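Local structure of sialidase domain-containing protein (5HX0) at residues H312-L317 and L326-R331. The protein is of unknown function but carries a sialidase-like BNR-repeat domain of the beta-propeller class, which suggests, without proving, a role in carbohydrate recognition or cleavage. Residues are numbered along the deposited sequence; the frame is centred on the assembly and turned at random. Where two conformers were deposited one is given.
Sequences HPMHAL and LSYGYR
H312 and R331 meet at the open end of the hairpin of strands 314-318 and 324-330, the first two strands of a four-stranded propeller blade. R331 NH2 comes to the edge of the imidazole, near its plane, and gives H312 NE2 a weak hydrogen bond (3.0 Å), bent to 131° at the hydrogen; guanidinium and ring stand almost perpendicular. With CG of H312 set between its backbone N and carbonyl carbon (chi1 75°), the ring swings toward R331. D287 takes the other ring nitrogen, ND1, and the carbonyl of L366 binds R331 NE, so each group also has a partner outside the hairpin. H312 N bonds to G329 O (3.0 Å), while the bond from G329 N to H312 O is weak. After the cis peptide before P313, regular antiparallel pairing is established at H315 and S327, joined by two 2.9 Å bonds, H315 N to S327 O and S327 N to H315 O. One water links H315 O and H315 ND1. On the face opposite H315 and S327, L326 CD1 packs on selenomethionine M314 CG (3.9 Å), and F279 of strand 276-283 touches both side chains. M314, bent at chi2 and chi3, lays SE 3.6 Å from Y328 CB; SE also lies 5.1 Å from the centroid of the Y328 ring, an oblique Met-aromatic contact. NE2 accepting from R331 is consistent with ND1 giving its proton to D287, which would fix the rotation of the H312 ring.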
ATOM      1  N   HIS A 312     -19.688 -22.440  -4.026  1.00 12.24           N
ATOM      2  CA  HIS A 312     -18.949 -21.750  -2.981  1.00 12.89           C
ATOM      3  C   HIS A 312     -18.334 -20.460  -3.533  1.00 19.55           C
ATOM      4  O   HIS A 312     -18.178 -20.303  -4.729  1.00 14.95           O
ATOM      5  CB  HIS A 312     -17.820 -22.630  -2.414  1.00 11.23           C
ATOM      6  CG  HIS A 312     -16.642 -22.758  -3.328  1.00 15.60           C
ATOM      7  ND1 HIS A 312     -16.382 -23.909  -4.042  1.00 17.46           N
ATOM      8  CD2 HIS A 312     -15.645 -21.891  -3.635  1.00 15.47           C
ATOM      9  CE1 HIS A 312     -15.276 -23.746  -4.749  1.00 18.07           C
ATOM     10  NE2 HIS A 312     -14.809 -22.531  -4.523  1.00 16.81           N
ATOM     11  N   PRO A 313     -17.997 -19.516  -2.646  1.00 16.80           N
ATOM     12  CA  PRO A 313     -18.534 -19.456  -1.296  1.00 10.93           C
ATOM     13  C   PRO A 313     -19.952 -18.884  -1.401  1.00 12.95           C
ATOM     14  O   PRO A 313     -20.371 -18.534  -2.507  1.00 11.96           O
ATOM     15  CB  PRO A 313     -17.579 -18.495  -0.580  1.00 11.09           C
ATOM     16  CG  PRO A 313     -17.190 -17.515  -1.678  1.00 11.19           C
ATOM     17  CD  PRO A 313     -17.177 -18.340  -2.979  1.00 10.12           C
HETATM   18  N   MSE A 314     -20.656 -18.769  -0.286  1.00 11.97           N
HETATM   19  CA  MSE A 314     -22.046 -18.329  -0.283  1.00 16.47           C
HETATM   20  C   MSE A 314     -22.177 -16.928   0.315  1.00 14.65           C
HETATM   21  O   MSE A 314     -21.384 -16.554   1.184  1.00 12.41           O
HETATM   22  CB  MSE A 314     -22.929 -19.318   0.510  1.00 13.95           C
HETATM   23  CG  MSE A 314     -23.640 -20.397  -0.360  1.00 12.93           C
HETATM   24 SE   MSE A 314     -22.389 -21.612  -1.188  0.61 16.44          SE
HETATM   25  CE  MSE A 314     -21.442 -22.348   0.354  1.00 13.75           C
ATOM     26  N   HIS A 315     -23.170 -16.171  -0.167  1.00  9.92           N
ATOM     27  CA  HIS A 315     -23.539 -14.872   0.383  1.00 11.75           C
ATOM     28  C   HIS A 315     -25.060 -14.798   0.471  1.00 14.01           C
ATOM     29  O   HIS A 315     -25.746 -15.211  -0.465  1.00 15.24           O
ATOM     30  CB  HIS A 315     -23.032 -13.690  -0.498  1.00  8.61           C
ATOM     31  CG  HIS A 315     -23.446 -12.353   0.031  1.00 13.02           C
ATOM     32  ND1 HIS A 315     -24.563 -11.682  -0.425  1.00 14.40           N
ATOM     33  CD2 HIS A 315     -22.946 -11.603   1.042  1.00 11.72           C
ATOM     34  CE1 HIS A 315     -24.711 -10.560   0.261  1.00 11.71           C
ATOM     35  NE2 HIS A 315     -23.758 -10.501   1.174  1.00 10.72           N
ATOM     36  N   ALA A 316     -25.590 -14.272   1.574  1.00 13.98           N
ATOM     37  CA  ALA A 316     -27.039 -14.174   1.757  1.00 17.30           C
ATOM     38  C   ALA A 316     -27.450 -12.720   1.920  1.00 15.61           C
ATOM     39  O   ALA A 316     -26.842 -11.985   2.706  1.00 14.74           O
ATOM     40  CB  ALA A 316     -27.515 -14.975   2.970  1.00 15.78           C
ATOM     41  N   LEU A 317     -28.503 -12.325   1.199  1.00 16.80           N
ATOM     42  CA  LEU A 317     -29.068 -10.979   1.248  1.00  9.39           C
ATOM     43  C   LEU A 317     -30.566 -11.068   1.512  1.00 13.61           C
ATOM     44  O   LEU A 317     -31.276 -11.780   0.796  1.00 13.41           O
ATOM     45  CB  LEU A 317     -28.829 -10.255  -0.085  1.00 12.30           C
ATOM     46  CG  LEU A 317     -29.551  -8.908  -0.233  1.00 15.83           C
ATOM     47  CD1 LEU A 317     -28.937  -7.885   0.705  1.00 18.50           C
ATOM     48  CD2 LEU A 317     -29.491  -8.411  -1.690  1.00 19.07           C
ATOM     49  N   LEU A 326     -29.538 -16.185  -1.960  1.00 14.10           N
ATOM     50  CA  LEU A 326     -28.294 -16.896  -1.661  1.00 11.90           C
ATOM     51  C   LEU A 326     -27.511 -17.006  -2.958  1.00 17.31           C
ATOM     52  O   LEU A 326     -27.932 -17.719  -3.865  1.00 10.91           O
ATOM     53  CB  LEU A 326     -28.596 -18.287  -1.092  1.00 14.44           C
ATOM     54  CG  LEU A 326     -27.412 -19.111  -0.581  1.00 15.30           C
ATOM     55  CD1 LEU A 326     -26.836 -18.503   0.690  1.00 12.58           C
ATOM     56  CD2 LEU A 326     -27.863 -20.549  -0.335  1.00 19.24           C
ATOM     57  N   SER A 327     -26.387 -16.300  -3.067  0.65  9.93           N
ATOM     58  CA  SER A 327     -25.594 -16.385  -4.286  0.65 13.90           C
ATOM     59  C   SER A 327     -24.283 -17.111  -4.008  0.65 14.72           C
ATOM     60  O   SER A 327     -23.763 -17.083  -2.886  0.65 14.04           O
ATOM     61  CB  SER A 327     -25.320 -14.995  -4.868  0.65 11.78           C
ATOM     62  OG  SER A 327     -24.684 -14.171  -3.922  0.65 12.51           O
ATOM     63  N   TYR A 328     -23.749 -17.760  -5.042  1.00 12.36           N
ATOM     64  CA  TYR A 328     -22.531 -18.552  -4.897  1.00 14.25           C
ATOM     65  C   TYR A 328     -21.818 -18.707  -6.229  1.00 13.30           C
ATOM     66  O   TYR A 328     -22.423 -18.621  -7.297  1.00 12.57           O
ATOM     67  CB  TYR A 328     -22.818 -19.943  -4.322  1.00 12.16           C
ATOM     68  CG  TYR A 328     -24.052 -20.607  -4.891  1.00 11.53           C
ATOM     69  CD1 TYR A 328     -25.307 -20.336  -4.359  1.00 17.40           C
ATOM     70  CD2 TYR A 328     -23.958 -21.532  -5.919  1.00 10.49           C
ATOM     71  CE1 TYR A 328     -26.447 -20.942  -4.853  1.00 14.04           C
ATOM     72  CE2 TYR A 328     -25.118 -22.157  -6.432  1.00 14.78           C
ATOM     73  CZ  TYR A 328     -26.347 -21.852  -5.883  1.00 14.79           C
ATOM     74  OH  TYR A 328     -27.512 -22.439  -6.346  1.00 19.82           O
ATOM     75  N   GLY A 329     -20.508 -18.959  -6.143  1.00 12.54           N
ATOM     76  CA  GLY A 329     -19.748 -19.297  -7.324  1.00 11.79           C
ATOM     77  C   GLY A 329     -19.973 -20.743  -7.726  1.00 14.40           C
ATOM     78  O   GLY A 329     -20.250 -21.616  -6.898  1.00 15.67           O
ATOM     79  N   TYR A 330     -19.863 -21.000  -9.024  1.00 10.93           N
ATOM     80  CA  TYR A 330     -20.037 -22.347  -9.566  1.00 12.38           C
ATOM     81  C   TYR A 330     -18.780 -22.693 -10.356  1.00 18.76           C
ATOM     82  O   TYR A 330     -18.677 -22.415 -11.553  1.00 18.52           O
ATOM     83  CB  TYR A 330     -21.282 -22.448 -10.436  1.00 14.07           C
ATOM     84  CG  TYR A 330     -21.668 -23.874 -10.750  1.00 18.66           C
ATOM     85  CD1 TYR A 330     -22.211 -24.696  -9.775  1.00 18.65           C
ATOM     86  CD2 TYR A 330     -21.486 -24.399 -12.024  1.00 22.93           C
ATOM     87  CE1 TYR A 330     -22.591 -26.019 -10.070  1.00 18.96           C
ATOM     88  CE2 TYR A 330     -21.854 -25.705 -12.322  1.00 23.30           C
ATOM     89  CZ  TYR A 330     -22.405 -26.504 -11.344  1.00 25.34           C
ATOM     90  OH  TYR A 330     -22.770 -27.798 -11.650  1.00 27.21           O
ATOM     91  N   ARG A 331     -17.834 -23.330  -9.682  1.00 16.25           N
ATOM     92  CA  ARG A 331     -16.537 -23.632 -10.281  1.00 13.12           C
ATOM     93  C   ARG A 331     -16.532 -25.039 -10.853  1.00 19.19           C
ATOM     94  O   ARG A 331     -15.665 -25.855 -10.567  1.00 22.90           O
ATOM     95  CB  ARG A 331     -15.424 -23.426  -9.256  1.00 16.99           C
ATOM     96  CG  ARG A 331     -15.128 -21.920  -9.002  1.00 20.95           C
ATOM     97  CD  ARG A 331     -14.408 -21.695  -7.671  1.00 25.99           C
ATOM     98  NE  ARG A 331     -13.778 -20.379  -7.586  1.00 24.96           N
ATOM     99  CZ  ARG A 331     -12.908 -20.007  -6.641  1.00 24.96           C
ATOM    100  NH1 ARG A 331     -12.376 -18.788  -6.680  1.00 14.44           N
ATOM    101  NH2 ARG A 331     -12.569 -20.837  -5.654  1.00 16.01           N
TER
HETATM  102  O   HOH W   1     -26.573 -12.856  -2.227  1.00 14.96           O